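Local atomic coordinates of pseudouridine synthase (Pyrococcus abyssi, PDB entry 2AUS), a protein that probably isomerises uridine to pseudouridine in RNA, acting as a Cbf5-type pseudouridine synthase. Residues V120-D123 with K124-V128; L214-L217 with H218-V221; D222-H225 with F226-E229; I232-Y235 with I236-I240; S305-E308 with M309-S313. All coordinates share one frame; numbering follows the deposited sequence.

In the fold
All five contacts are local, each made within a turn or two of a helix, so none closes a long loop. They follow one another in series, and none nests or crosses. Contact 1 opens helix 122-131, which lies against strand 152-164. Contact 2 leads from strand 214-215 into helix 217-228, and contact 3 carries that helix to its last turn. Contact 4 forms helix 234-239, which packs back on helix 217-228 and touches both contacts 2 and 3. These three form one cluster in the TruB-type C-terminal region. Contact 5 lies in the PUA domain, its centre about 44 Å from that of contact 2 and on the opposite side of the chain's centre.

Contact 1: residues V120-D123 with K124-V128; sequences VPED and KIRAV
Glu122 points CG away from its backbone N (chi1 -175°) and runs on extended. Arg126 sets CG beside its own N, anti to the carbonyl carbon, and is extended as far as NE. The two side chains therefore lie alongside each other, four residues apart, in the first turns of helix 122-131 of the TruB-family N-terminal region. Arg126 NH1 stands 2.9 Å from Glu122 OE2 in a salt bridge. The oxygen is at the guanidinium edge, but the carboxylate and guanidinium planes are 57° apart. The N-H is poorly aimed, so the hydrogen bond is weak and charge probably supplies much of the attraction. Glu122 CG meets the same edge, 3.2 Å from Arg126 NH1.

Pro121 is the N-cap residue. Its O accepts from Ile125 N at 3.1 Å, and weakly from Lys124 N at 3.0 Å. Just before the cap, Val120 CG1 packs on Ile125 CG1 at 3.6 Å. The same methyl touches Lys124 CD, whose chain crosses Val120 at about a right angle. Ile163 of strand 152-164 lies against Glu122, Ile125 and Arg126, while Leu191 of helix 180-191 touches Val120 and takes a weak bond from Lys124 NZ at its carbonyl oxygen.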
loop_
_atom_site.group_PDB
_atom_site.type_symbol
_atom_site.label_atom_id
_atom_site.label_comp_id
_atom_site.label_asym_id
_atom_site.label_seq_id
_atom_site.Cartn_x
_atom_site.Cartn_y
_atom_site.Cartn_z
ATOM N N VAL A 120 15.809 26.926 17.058
ATOM C CA VAL A 120 16.854 27.747 16.474
ATOM C C VAL A 120 16.192 28.991 15.893
ATOM O O VAL A 120 15.160 28.899 15.232
ATOM C CB VAL A 120 17.587 26.998 15.327
ATOM C CG1 VAL A 120 18.700 27.871 14.758
ATOM C CG2 VAL A 120 18.152 25.676 15.835
ATOM N N PRO A 121 16.768 30.174 16.150
ATOM C CA PRO A 121 16.202 31.422 15.630
ATOM C C PRO A 121 16.144 31.395 14.106
ATOM O O PRO A 121 17.066 30.902 13.454
ATOM C CB PRO A 121 17.166 32.480 16.158
ATOM C CG PRO A 121 17.610 31.892 17.461
ATOM C CD PRO A 121 17.873 30.452 17.083
ATOM N N GLU A 122 15.063 31.929 13.547
ATOM C CA GLU A 122 14.882 31.948 12.102
ATOM C C GLU A 122 16.050 32.599 11.364
ATOM O O GLU A 122 16.434 32.154 10.282
ATOM C CB GLU A 122 13.577 32.665 11.748
ATOM C CG GLU A 122 13.247 32.617 10.265
ATOM C CD GLU A 122 11.901 33.240 9.932
ATOM O OE1 GLU A 122 10.870 32.762 10.462
ATOM O OE2 GLU A 122 11.877 34.202 9.132
ATOM N N ASP A 123 16.612 33.652 11.950
ATOM C CA ASP A 123 17.737 34.361 11.345
ATOM C C ASP A 123 18.970 33.464 11.249
ATOM O O ASP A 123 19.711 33.511 10.265
ATOM C CB ASP A 123 18.074 35.614 12.162
ATOM C CG ASP A 123 18.335 35.306 13.629
ATOM O OD1 ASP A 123 17.396 34.844 14.318
ATOM O OD2 ASP A 123 19.477 35.523 14.093
ATOM N N LYS A 124 19.184 32.649 12.277
ATOM C CA LYS A 124 20.323 31.743 12.308
ATOM C C LYS A 124 20.164 30.644 11.251
ATOM O O LYS A 124 21.105 30.339 10.512
ATOM C CB LYS A 124 20.455 31.121 13.696
ATOM C CG LYS A 124 21.719 30.303 13.890
ATOM C CD LYS A 124 21.775 29.698 15.282
ATOM C CE LYS A 124 22.975 28.774 15.440
ATOM N NZ LYS A 124 22.943 28.057 16.747
ATOM N N ILE A 125 18.972 30.059 11.176
ATOM C CA ILE A 125 18.707 29.006 10.198
ATOM C C ILE A 125 19.027 29.491 8.788
ATOM O O ILE A 125 19.695 28.795 8.023
ATOM C CB ILE A 125 17.229 28.549 10.222
ATOM C CG1 ILE A 125 16.851 28.050 11.620
ATOM C CG2 ILE A 125 17.018 27.434 9.200
ATOM C CD1 ILE A 125 15.402 27.612 11.747
ATOM N N ARG A 126 18.543 30.681 8.446
ATOM C CA ARG A 126 18.776 31.243 7.120
ATOM C C ARG A 126 20.246 31.500 6.815
ATOM O O ARG A 126 20.688 31.311 5.682
ATOM C CB ARG A 126 17.991 32.543 6.937
ATOM C CG ARG A 126 16.525 32.334 6.595
ATOM C CD ARG A 126 15.980 33.513 5.801
ATOM N NE ARG A 126 14.715 33.191 5.147
ATOM C CZ ARG A 126 13.574 32.977 5.793
ATOM N NH1 ARG A 126 13.537 33.055 7.116
ATOM N NH2 ARG A 126 12.470 32.678 5.115
ATOM N N ALA A 127 21.001 31.928 7.823
ATOM C CA ALA A 127 22.417 32.213 7.633
ATOM C C ALA A 127 23.225 30.937 7.436
ATOM O O ALA A 127 24.082 30.868 6.555
ATOM C CB ALA A 127 22.959 32.995 8.825
ATOM N N VAL A 128 22.946 29.929 8.256
ATOM C CA VAL A 128 23.654 28.658 8.179
ATOM C C VAL A 128 23.355 27.890 6.898
ATOM O O VAL A 128 24.243 27.256 6.323
ATOM C CB VAL A 128 23.309 27.759 9.375
ATOM C CG1 VAL A 128 23.934 26.387 9.198
ATOM C CG2 VAL A 128 23.809 28.406 10.653
#

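Contact 2: residues L214-L217 with H218-V221; sequences LVTL and HDLV
Thr216 N donates to Asp219 OD2 at 3.0 Å, and Asp219 N returns a bond to Thr216 OG1 at 3.2 Å. This reciprocal pair is a capping box, with Thr216 as the N-cap of helix 217-228 in the TruB-type C-terminal region. The first bond is straight at 164°, yet Thr216 N meets the carboxylate oxygen from above its plane, 40° out. The second depends on chi1 of Thr216 (65°), which tucks OG1 between the backbone N and the carbonyl carbon and so faces it into the turn.

The helix then continues with main-chain bonds: Leu220 N reaches Thr216 O, and Val221 N reaches Leu217 O. Val215 pairs by its backbone with Asn50 and Asp52, so the box marks where the chain leaves the sheet and turns into the helix. Another protein chain of the assembly lies against the start of the helix, where the ring of His218 meets one of its aromatic rings.

Val215 and Leu220 both pack on Ile49 of strand 47-53 and on Ala239 of helix 234-239, while Leu217 packs on Trp65, Ile66 and Ile69 of helix 59-69. Val215 and Leu220 also cross each other at about a right angle, with Val215 CG2 4.2 Å from Leu220 CD2.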
loop_
_atom_site.group_PDB
_atom_site.type_symbol
_atom_site.label_atom_id
_atom_site.label_comp_id
_atom_site.label_asym_id
_atom_site.label_seq_id
_atom_site.Cartn_x
_atom_site.Cartn_y
_atom_site.Cartn_z
ATOM N N LEU A 214 5.309 15.740 -16.861
ATOM C CA LEU A 214 5.322 14.914 -15.658
ATOM C C LEU A 214 4.003 14.167 -15.575
ATOM O O LEU A 214 2.943 14.786 -15.526
ATOM C CB LEU A 214 5.494 15.775 -14.405
ATOM C CG LEU A 214 5.584 14.983 -13.093
ATOM C CD1 LEU A 214 6.901 14.211 -13.053
ATOM C CD2 LEU A 214 5.486 15.930 -11.898
ATOM N N VAL A 215 4.062 12.839 -15.567
ATOM C CA VAL A 215 2.851 12.033 -15.495
ATOM C C VAL A 215 2.880 11.029 -14.347
ATOM O O VAL A 215 3.946 10.689 -13.829
ATOM C CB VAL A 215 2.612 11.272 -16.825
ATOM C CG1 VAL A 215 2.377 12.277 -17.952
ATOM C CG2 VAL A 215 3.808 10.375 -17.147
ATOM N N THR A 216 1.700 10.557 -13.953
ATOM C CA THR A 216 1.583 9.591 -12.869
ATOM C C THR A 216 1.226 8.222 -13.423
ATOM O O THR A 216 0.823 8.091 -14.579
ATOM C CB THR A 216 0.470 9.981 -11.866
ATOM O OG1 THR A 216 -0.797 9.935 -12.531
ATOM C CG2 THR A 216 0.699 11.382 -11.307
ATOM N N LEU A 217 1.362 7.206 -12.578
ATOM C CA LEU A 217 1.053 5.836 -12.957
ATOM C C LEU A 217 -0.404 5.705 -13.399
ATOM O O LEU A 217 -0.721 4.950 -14.318
ATOM C CB LEU A 217 1.343 4.911 -11.776
ATOM C CG LEU A 217 2.835 4.830 -11.434
ATOM C CD1 LEU A 217 3.039 4.269 -10.029
ATOM C CD2 LEU A 217 3.526 3.959 -12.473
ATOM N N HIS A 218 -1.289 6.442 -12.741
ATOM C CA HIS A 218 -2.701 6.396 -13.095
ATOM C C HIS A 218 -2.898 7.042 -14.450
ATOM O O HIS A 218 -3.722 6.589 -15.244
ATOM C CB HIS A 218 -3.546 7.103 -12.033
ATOM C CG HIS A 218 -3.785 6.270 -10.813
ATOM N ND1 HIS A 218 -4.269 6.793 -9.634
ATOM C CD2 HIS A 218 -3.625 4.942 -10.599
ATOM C CE1 HIS A 218 -4.396 5.823 -8.746
ATOM N NE2 HIS A 218 -4.013 4.690 -9.307
ATOM N N ASP A 219 -2.141 8.101 -14.719
ATOM C CA ASP A 219 -2.234 8.751 -16.013
ATOM C C ASP A 219 -1.879 7.731 -17.079
ATOM O O ASP A 219 -2.590 7.593 -18.068
ATOM C CB ASP A 219 -1.266 9.926 -16.128
ATOM C CG ASP A 219 -1.677 11.105 -15.286
ATOM O OD1 ASP A 219 -2.885 11.221 -14.982
ATOM O OD2 ASP A 219 -0.792 11.927 -14.951
ATOM N N LEU A 220 -0.776 7.014 -16.867
ATOM C CA LEU A 220 -0.318 6.011 -17.821
ATOM C C LEU A 220 -1.348 4.917 -18.051
ATOM O O LEU A 220 -1.560 4.488 -19.188
ATOM C CB LEU A 220 0.994 5.375 -17.352
ATOM C CG LEU A 220 2.235 6.265 -17.410
ATOM C CD1 LEU A 220 3.456 5.456 -16.986
ATOM C CD2 LEU A 220 2.411 6.796 -18.830
ATOM N N VAL A 221 -1.971 4.454 -16.974
ATOM C CA VAL A 221 -2.983 3.412 -17.093
ATOM C C VAL A 221 -4.129 3.919 -17.960
ATOM O O VAL A 221 -4.547 3.248 -18.898
ATOM C CB VAL A 221 -3.542 3.005 -15.716
ATOM C CG1 VAL A 221 -4.766 2.102 -15.895
ATOM C CG2 VAL A 221 -2.458 2.285 -14.909
#

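Contact 3: residues D222-H225 with F226-E229; sequences DYYH and FWKE
A histidine-carboxylate hydrogen bond joins His225 of helix 217-228, in the TruB-type C-terminal region, to Glu229, four residues on. His225 ND1 donates to Glu229 OE1 at 2.6 Å, and the side chains lie alongside each other. The oxygen sits exactly in the imidazole plane, at the ring edge. The donor meets Glu229 OE1 from above the carboxylate plane, 72° out of it. This bond would fix the rotation of the imidazole. A phosphate ion, probably from the crystallisation liquor, lies about 3 Å from the Glu229 side chain.

Lys228 packs its aliphatic chain against two aromatic rings. With CG anti to the carbonyl carbon (chi1 -70°), it lays CG over a face of the Tyr224 ring in a CH-pi contact, 3.9 Å from the centroid. The bend at chi2 then turns the rest of the chain, and CE lies 3.5 Å above the Trp227 ring plane. Tyr224 CE2 meets Trp227 CZ3 at 3.6 Å, and the two rings meet obliquely, planes 79° apart.

Phe226 N bonds to Asp222 O at 2.9 Å, and the same oxygen lies over one face of the Phe226 ring. The carboxylate of Asp222 is paired with basic side chains of another protein chain. Tyr223 and Phe226 pack obliquely and both face helix 234-239, on Ile236 and Ala239 for Tyr223 and on Tyr235 for Phe226. Trp227 fits against Ile40, Glu41 and Ile44 of helix 40-45.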
loop_
_atom_site.group_PDB
_atom_site.type_symbol
_atom_site.label_atom_id
_atom_site.label_comp_id
_atom_site.label_asym_id
_atom_site.label_seq_id
_atom_site.Cartn_x
_atom_site.Cartn_y
_atom_site.Cartn_z
ATOM N N ASP A 222 -4.612 5.119 -17.667
ATOM C CA ASP A 222 -5.725 5.674 -18.425
ATOM C C ASP A 222 -5.405 6.000 -19.878
ATOM O O ASP A 222 -6.219 5.747 -20.768
ATOM C CB ASP A 222 -6.269 6.916 -17.721
ATOM C CG ASP A 222 -6.747 6.617 -16.313
ATOM O OD1 ASP A 222 -6.893 5.419 -15.974
ATOM O OD2 ASP A 222 -6.982 7.574 -15.544
ATOM N N TYR A 223 -4.229 6.563 -20.127
ATOM C CA TYR A 223 -3.841 6.911 -21.491
ATOM C C TYR A 223 -3.620 5.660 -22.338
ATOM O O TYR A 223 -3.909 5.642 -23.537
ATOM C CB TYR A 223 -2.570 7.751 -21.468
ATOM C CG TYR A 223 -2.716 9.072 -20.754
ATOM C CD1 TYR A 223 -1.591 9.777 -20.339
ATOM C CD2 TYR A 223 -3.974 9.644 -20.533
ATOM C CE1 TYR A 223 -1.703 11.017 -19.723
ATOM C CE2 TYR A 223 -4.100 10.890 -19.919
ATOM C CZ TYR A 223 -2.955 11.570 -19.517
ATOM O OH TYR A 223 -3.053 12.796 -18.898
ATOM N N TYR A 224 -3.110 4.610 -21.709
ATOM C CA TYR A 224 -2.870 3.368 -22.420
ATOM C C TYR A 224 -4.221 2.779 -22.804
ATOM O O TYR A 224 -4.364 2.181 -23.872
ATOM C CB TYR A 224 -2.089 2.401 -21.540
ATOM C CG TYR A 224 -1.541 1.217 -22.295
ATOM C CD1 TYR A 224 -2.115 -0.046 -22.157
ATOM C CD2 TYR A 224 -0.450 1.361 -23.150
ATOM C CE1 TYR A 224 -1.616 -1.141 -22.849
ATOM C CE2 TYR A 224 0.059 0.271 -23.847
ATOM C CZ TYR A 224 -0.530 -0.978 -23.692
ATOM O OH TYR A 224 -0.032 -2.059 -24.380
ATOM N N HIS A 225 -5.209 2.970 -21.929
ATOM C CA HIS A 225 -6.571 2.500 -22.175
ATOM C C HIS A 225 -7.178 3.272 -23.343
ATOM O O HIS A 225 -7.780 2.683 -24.236
ATOM C CB HIS A 225 -7.442 2.694 -20.928
ATOM C CG HIS A 225 -7.479 1.504 -20.022
ATOM N ND1 HIS A 225 -8.453 0.531 -20.110
ATOM C CD2 HIS A 225 -6.652 1.114 -19.023
ATOM C CE1 HIS A 225 -8.226 -0.405 -19.204
ATOM N NE2 HIS A 225 -7.139 -0.075 -18.530
ATOM N N PHE A 226 -7.014 4.591 -23.339
ATOM C CA PHE A 226 -7.555 5.421 -24.412
ATOM C C PHE A 226 -6.955 5.010 -25.753
ATOM O O PHE A 226 -7.603 5.107 -26.795
ATOM C CB PHE A 226 -7.255 6.899 -24.145
ATOM C CG PHE A 226 -7.903 7.443 -22.896
ATOM C CD1 PHE A 226 -7.472 8.646 -22.349
ATOM C CD2 PHE A 226 -8.948 6.761 -22.275
ATOM C CE1 PHE A 226 -8.073 9.163 -21.201
ATOM C CE2 PHE A 226 -9.556 7.270 -21.126
ATOM C CZ PHE A 226 -9.118 8.471 -20.590
ATOM N N TRP A 227 -5.708 4.558 -25.721
ATOM C CA TRP A 227 -5.031 4.128 -26.932
ATOM C C TRP A 227 -5.490 2.741 -27.367
ATOM O O TRP A 227 -6.016 2.574 -28.457
ATOM C CB TRP A 227 -3.510 4.133 -26.716
ATOM C CG TRP A 227 -2.727 3.644 -27.888
ATOM C CD1 TRP A 227 -2.994 3.878 -29.206
ATOM C CD2 TRP A 227 -1.525 2.862 -27.854
ATOM N NE1 TRP A 227 -2.037 3.293 -29.994
ATOM C CE2 TRP A 227 -1.122 2.663 -29.194
ATOM C CE3 TRP A 227 -0.746 2.317 -26.825
ATOM C CZ2 TRP A 227 0.024 1.933 -29.533
ATOM C CZ3 TRP A 227 0.398 1.592 -27.161
ATOM C CH2 TRP A 227 0.770 1.408 -28.507
ATOM N N LYS A 228 -5.308 1.754 -26.499
ATOM C CA LYS A 228 -5.669 0.379 -26.806
ATOM C C LYS A 228 -7.156 0.045 -26.913
ATOM O O LYS A 228 -7.531 -0.844 -27.675
ATOM C CB LYS A 228 -5.007 -0.558 -25.797
ATOM C CG LYS A 228 -3.504 -0.662 -25.970
ATOM C CD LYS A 228 -3.158 -1.138 -27.381
ATOM C CE LYS A 228 -1.654 -1.231 -27.585
ATOM N NZ LYS A 228 -1.324 -1.589 -28.993
ATOM N N GLU A 229 -8.003 0.741 -26.164
ATOM C CA GLU A 229 -9.433 0.459 -26.219
ATOM C C GLU A 229 -10.184 1.429 -27.114
ATOM O O GLU A 229 -11.018 1.022 -27.913
ATOM C CB GLU A 229 -10.060 0.522 -24.826
ATOM C CG GLU A 229 -9.446 -0.382 -23.788
ATOM C CD GLU A 229 -10.126 -0.234 -22.433
ATOM O OE1 GLU A 229 -10.258 0.919 -21.949
ATOM O OE2 GLU A 229 -10.533 -1.269 -21.856
#

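Contact 4: residues I232-Y235 with I236-I240; sequences IEEY and IRKAI
Main-chain bonds from Arg237 N to Glu233 O (2.9 Å), Lys238 N to Glu234 O and Ala239 N to Tyr235 O build the short helix 234-239 of the TruB-type C-terminal region. Ahead of these bonds, a water bridges the entry to the helix. It accepts from Ile236 N at 3.0 Å and so satisfies an N-H of the helix start. It also donates to Ile232 O, at a distance of 2.5 Å that is short for such a bond.

Two i to i+4 salt bridges run along the helix. Arg237 grips Glu233 side-on. Its NE and NH2 each stand 3.0 Å from Glu233 OE1, so a single oxygen takes both donors. The oxygen lies in the guanidinium plane, and the carboxylate is turned 28° from that plane. Arg237 bends at chi3 (-70°), which brings NE round to the oxygen. NH2 also bonds to Arg38 O, its stronger partner, so NH2 has partners in both Glu233 and Arg38.

The helix packs back on helix 217-228, and just before it Glu233 lies on Trp227. Ile40 of helix 40-45 touches Glu233, Ile236 and Arg237. In the second bridge the chains of Glu234 and Lys238 are extended and lie side by side. Lys238 NZ reaches Glu234 OE2 at 2.7 Å, on the anti side of the carboxylate.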
loop_
_atom_site.group_PDB
_atom_site.type_symbol
_atom_site.label_atom_id
_atom_site.label_comp_id
_atom_site.label_asym_id
_atom_site.label_seq_id
_atom_site.Cartn_x
_atom_site.Cartn_y
_atom_site.Cartn_z
ATOM N N ILE A 232 -7.205 6.053 -29.321
ATOM C CA ILE A 232 -6.703 7.422 -29.230
ATOM C C ILE A 232 -5.258 7.408 -28.717
ATOM O O ILE A 232 -5.020 7.185 -27.531
ATOM C CB ILE A 232 -7.569 8.259 -28.251
ATOM C CG1 ILE A 232 -9.039 8.206 -28.681
ATOM C CG2 ILE A 232 -7.076 9.690 -28.205
ATOM C CD1 ILE A 232 -9.288 8.734 -30.084
ATOM N N GLU A 233 -4.299 7.668 -29.596
ATOM C CA GLU A 233 -2.893 7.642 -29.199
ATOM C C GLU A 233 -2.349 8.974 -28.703
ATOM O O GLU A 233 -1.253 9.028 -28.154
ATOM C CB GLU A 233 -2.026 7.168 -30.368
ATOM C CG GLU A 233 -2.127 8.052 -31.598
ATOM C CD GLU A 233 -0.947 7.878 -32.539
ATOM O OE1 GLU A 233 -0.034 8.737 -32.519
ATOM O OE2 GLU A 233 -0.929 6.876 -33.286
ATOM N N GLU A 234 -3.119 10.039 -28.895
ATOM C CA GLU A 234 -2.706 11.380 -28.501
ATOM C C GLU A 234 -2.165 11.508 -27.078
ATOM O O GLU A 234 -1.092 12.076 -26.854
ATOM C CB GLU A 234 -3.875 12.346 -28.655
ATOM C CG GLU A 234 -3.505 13.794 -28.423
ATOM C CD GLU A 234 -4.727 14.681 -28.251
ATOM O OE1 GLU A 234 -5.735 14.445 -28.948
ATOM O OE2 GLU A 234 -4.676 15.622 -27.426
ATOM N N TYR A 235 -2.910 10.986 -26.114
ATOM C CA TYR A 235 -2.503 11.100 -24.722
ATOM C C TYR A 235 -1.302 10.242 -24.342
ATOM O O TYR A 235 -0.388 10.729 -23.687
ATOM C CB TYR A 235 -3.715 10.824 -23.829
ATOM C CG TYR A 235 -4.849 11.755 -24.208
ATOM C CD1 TYR A 235 -4.771 13.119 -23.927
ATOM C CD2 TYR A 235 -5.929 11.301 -24.970
ATOM C CE1 TYR A 235 -5.730 14.010 -24.404
ATOM C CE2 TYR A 235 -6.894 12.184 -25.454
ATOM C CZ TYR A 235 -6.784 13.536 -25.168
ATOM O OH TYR A 235 -7.711 14.421 -25.661
ATOM N N ILE A 236 -1.286 8.978 -24.751
ATOM C CA ILE A 236 -0.146 8.133 -24.419
ATOM C C ILE A 236 1.089 8.750 -25.078
ATOM O O ILE A 236 2.161 8.794 -24.479
ATOM C CB ILE A 236 -0.342 6.670 -24.904
ATOM C CG1 ILE A 236 0.721 5.766 -24.269
ATOM C CG2 ILE A 236 -0.234 6.588 -26.425
ATOM C CD1 ILE A 236 0.708 5.778 -22.745
ATOM N N ARG A 237 0.927 9.258 -26.298
ATOM C CA ARG A 237 2.038 9.881 -27.012
ATOM C C ARG A 237 2.618 11.040 -26.212
ATOM O O ARG A 237 3.838 11.145 -26.048
ATOM C CB ARG A 237 1.596 10.393 -28.381
ATOM C CG ARG A 237 2.705 11.128 -29.123
ATOM C CD ARG A 237 2.286 11.572 -30.512
ATOM N NE ARG A 237 2.135 10.454 -31.441
ATOM C CZ ARG A 237 3.149 9.809 -32.008
ATOM N NH1 ARG A 237 4.401 10.167 -31.738
ATOM N NH2 ARG A 237 2.909 8.820 -32.861
ATOM N N LYS A 238 1.746 11.910 -25.712
ATOM C CA LYS A 238 2.192 13.051 -24.924
ATOM C C LYS A 238 2.749 12.642 -23.563
ATOM O O LYS A 238 3.541 13.364 -22.971
ATOM C CB LYS A 238 1.044 14.041 -24.726
ATOM C CG LYS A 238 0.575 14.688 -26.016
ATOM C CD LYS A 238 -0.575 15.646 -25.768
ATOM C CE LYS A 238 -1.166 16.127 -27.077
ATOM N NZ LYS A 238 -2.394 16.920 -26.834
ATOM N N ALA A 239 2.336 11.479 -23.075
ATOM C CA ALA A 239 2.786 10.987 -21.777
ATOM C C ALA A 239 4.193 10.384 -21.841
ATOM O O ALA A 239 4.820 10.175 -20.803
ATOM C CB ALA A 239 1.796 9.942 -21.246
ATOM N N ILE A 240 4.674 10.104 -23.053
ATOM C CA ILE A 240 6.001 9.522 -23.256
ATOM C C ILE A 240 6.845 10.449 -24.134
ATOM O O ILE A 240 6.393 10.907 -25.182
ATOM C CB ILE A 240 5.882 8.140 -23.931
ATOM C CG1 ILE A 240 5.051 7.207 -23.041
ATOM C CG2 ILE A 240 7.270 7.556 -24.200
ATOM C CD1 ILE A 240 4.731 5.863 -23.664
HETATM O O HOH W 1 -3.891 7.706 -25.399
#

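Contact 5: residues S305-E308 with M309-S313; sequences STQE and MIERS
Glu308 and Arg312 lie side by side with their flat ends stacked, the carboxylate and guanidinium planes only 20° apart. Glu308 CG sits over the centre of the guanidinium, 3.4 Å above its plane. Glu308 OE1 is over the same group, 3.3 Å from Arg312 NH1. It is well out of the guanidinium plane, so no N-H points at it. The pair is a salt bridge without a hydrogen bond.

One residue earlier, Gln307 and Glu311 cross at a slant, with the amide and carboxylate planes 84° apart. On the inner side Thr306 and Ile310 run alongside each other, with CG2 of Thr306 3.7 Å from CD1 of Ile310. Thr306 OG1 is fixed by Asn278 O and Ile281 N.

This is the short helix 306-311 of the PUA domain. Ser305 is its N-cap: with chi1 at 64°, OG accepts from Glu308 N at 3.3 Å. Ser305 O takes Met309 N at 2.9 Å, and Glu308 O takes Arg312 N at 2.8 Å. Met309 packs on Ile274 and Leu277 of strand 274-278, while Thr306 and Ile310 reach Ile19 of strand 18-20. Lys21 NZ binds Met309 O and Arg312 O at the far end.

The chemistry divides the helix into an apolar side against the sheet and a charged outer side. There the attraction of Glu308 for Arg312 is probably electrostatic and weakly directional.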
loop_
_atom_site.group_PDB
_atom_site.type_symbol
_atom_site.label_atom_id
_atom_site.label_comp_id
_atom_site.label_asym_id
_atom_site.label_seq_id
_atom_site.Cartn_x
_atom_site.Cartn_y
_atom_site.Cartn_z
ATOM N N SER A 305 39.111 16.300 -28.423
ATOM C CA SER A 305 38.384 17.519 -28.092
ATOM C C SER A 305 37.670 18.056 -29.318
ATOM O O SER A 305 37.936 17.626 -30.443
ATOM C CB SER A 305 39.355 18.583 -27.585
ATOM O OG SER A 305 40.258 18.942 -28.616
ATOM N N THR A 306 36.770 19.007 -29.092
ATOM C CA THR A 306 36.032 19.618 -30.188
ATOM C C THR A 306 37.000 20.152 -31.231
ATOM O O THR A 306 36.817 19.936 -32.431
ATOM C CB THR A 306 35.162 20.799 -29.705
ATOM O OG1 THR A 306 34.051 20.304 -28.952
ATOM C CG2 THR A 306 34.649 21.596 -30.888
ATOM N N GLN A 307 38.025 20.857 -30.763
ATOM C CA GLN A 307 39.016 21.449 -31.651
ATOM C C GLN A 307 39.717 20.398 -32.501
ATOM O O GLN A 307 39.899 20.582 -33.704
ATOM C CB GLN A 307 40.049 22.238 -30.840
ATOM C CG GLN A 307 40.963 23.101 -31.696
ATOM C CD GLN A 307 40.186 24.004 -32.642
ATOM O OE1 GLN A 307 39.273 24.720 -32.226
ATOM N NE2 GLN A 307 40.548 23.975 -33.922
ATOM N N GLU A 308 40.124 19.303 -31.872
ATOM C CA GLU A 308 40.789 18.232 -32.600
ATOM C C GLU A 308 39.853 17.620 -33.642
ATOM O O GLU A 308 40.269 17.319 -34.763
ATOM C CB GLU A 308 41.279 17.161 -31.621
ATOM C CG GLU A 308 42.682 17.426 -31.099
ATOM C CD GLU A 308 42.925 16.847 -29.719
ATOM O OE1 GLU A 308 42.454 15.721 -29.451
ATOM O OE2 GLU A 308 43.601 17.521 -28.907
ATOM N N MET A 309 38.586 17.448 -33.279
ATOM C CA MET A 309 37.620 16.873 -34.207
ATOM C C MET A 309 37.416 17.767 -35.422
ATOM O O MET A 309 37.160 17.283 -36.529
ATOM C CB MET A 309 36.286 16.608 -33.499
ATOM C CG MET A 309 36.346 15.421 -32.552
ATOM S SD MET A 309 34.768 14.994 -31.800
ATOM C CE MET A 309 35.135 15.222 -30.054
ATOM N N ILE A 310 37.543 19.074 -35.222
ATOM C CA ILE A 310 37.382 20.011 -36.320
ATOM C C ILE A 310 38.654 20.090 -37.160
ATOM O O ILE A 310 38.593 20.086 -38.392
ATOM C CB ILE A 310 37.049 21.417 -35.808
ATOM C CG1 ILE A 310 35.752 21.384 -35.001
ATOM C CG2 ILE A 310 36.908 22.376 -36.983
ATOM C CD1 ILE A 310 35.452 22.678 -34.294
ATOM N N GLU A 311 39.802 20.143 -36.491
ATOM C CA GLU A 311 41.088 20.243 -37.181
ATOM C C GLU A 311 41.487 18.975 -37.929
ATOM O O GLU A 311 41.717 19.008 -39.137
ATOM C CB GLU A 311 42.198 20.600 -36.188
ATOM C CG GLU A 311 41.954 21.869 -35.401
ATOM C CD GLU A 311 43.027 22.124 -34.357
ATOM O OE1 GLU A 311 43.322 21.203 -33.562
ATOM O OE2 GLU A 311 43.573 23.249 -34.335
ATOM N N ARG A 312 41.582 17.864 -37.203
ATOM C CA ARG A 312 41.967 16.591 -37.799
ATOM C C ARG A 312 40.990 16.156 -38.875
ATOM O O ARG A 312 39.912 16.729 -39.018
ATOM C CB ARG A 312 42.088 15.516 -36.716
ATOM C CG ARG A 312 43.186 15.828 -35.711
ATOM C CD ARG A 312 43.224 14.840 -34.560
ATOM N NE ARG A 312 44.226 15.224 -33.567
ATOM C CZ ARG A 312 44.315 14.700 -32.348
ATOM N NH1 ARG A 312 43.458 13.760 -31.960
ATOM N NH2 ARG A 312 45.252 15.124 -31.510
ATOM N N SER A 313 41.377 15.144 -39.642
ATOM C CA SER A 313 40.533 14.645 -40.718
ATOM C C SER A 313 40.390 13.137 -40.641
ATOM O O SER A 313 39.720 12.528 -41.474
ATOM C CB SER A 313 41.128 15.031 -42.073
ATOM O OG SER A 313 42.427 14.479 -42.230
#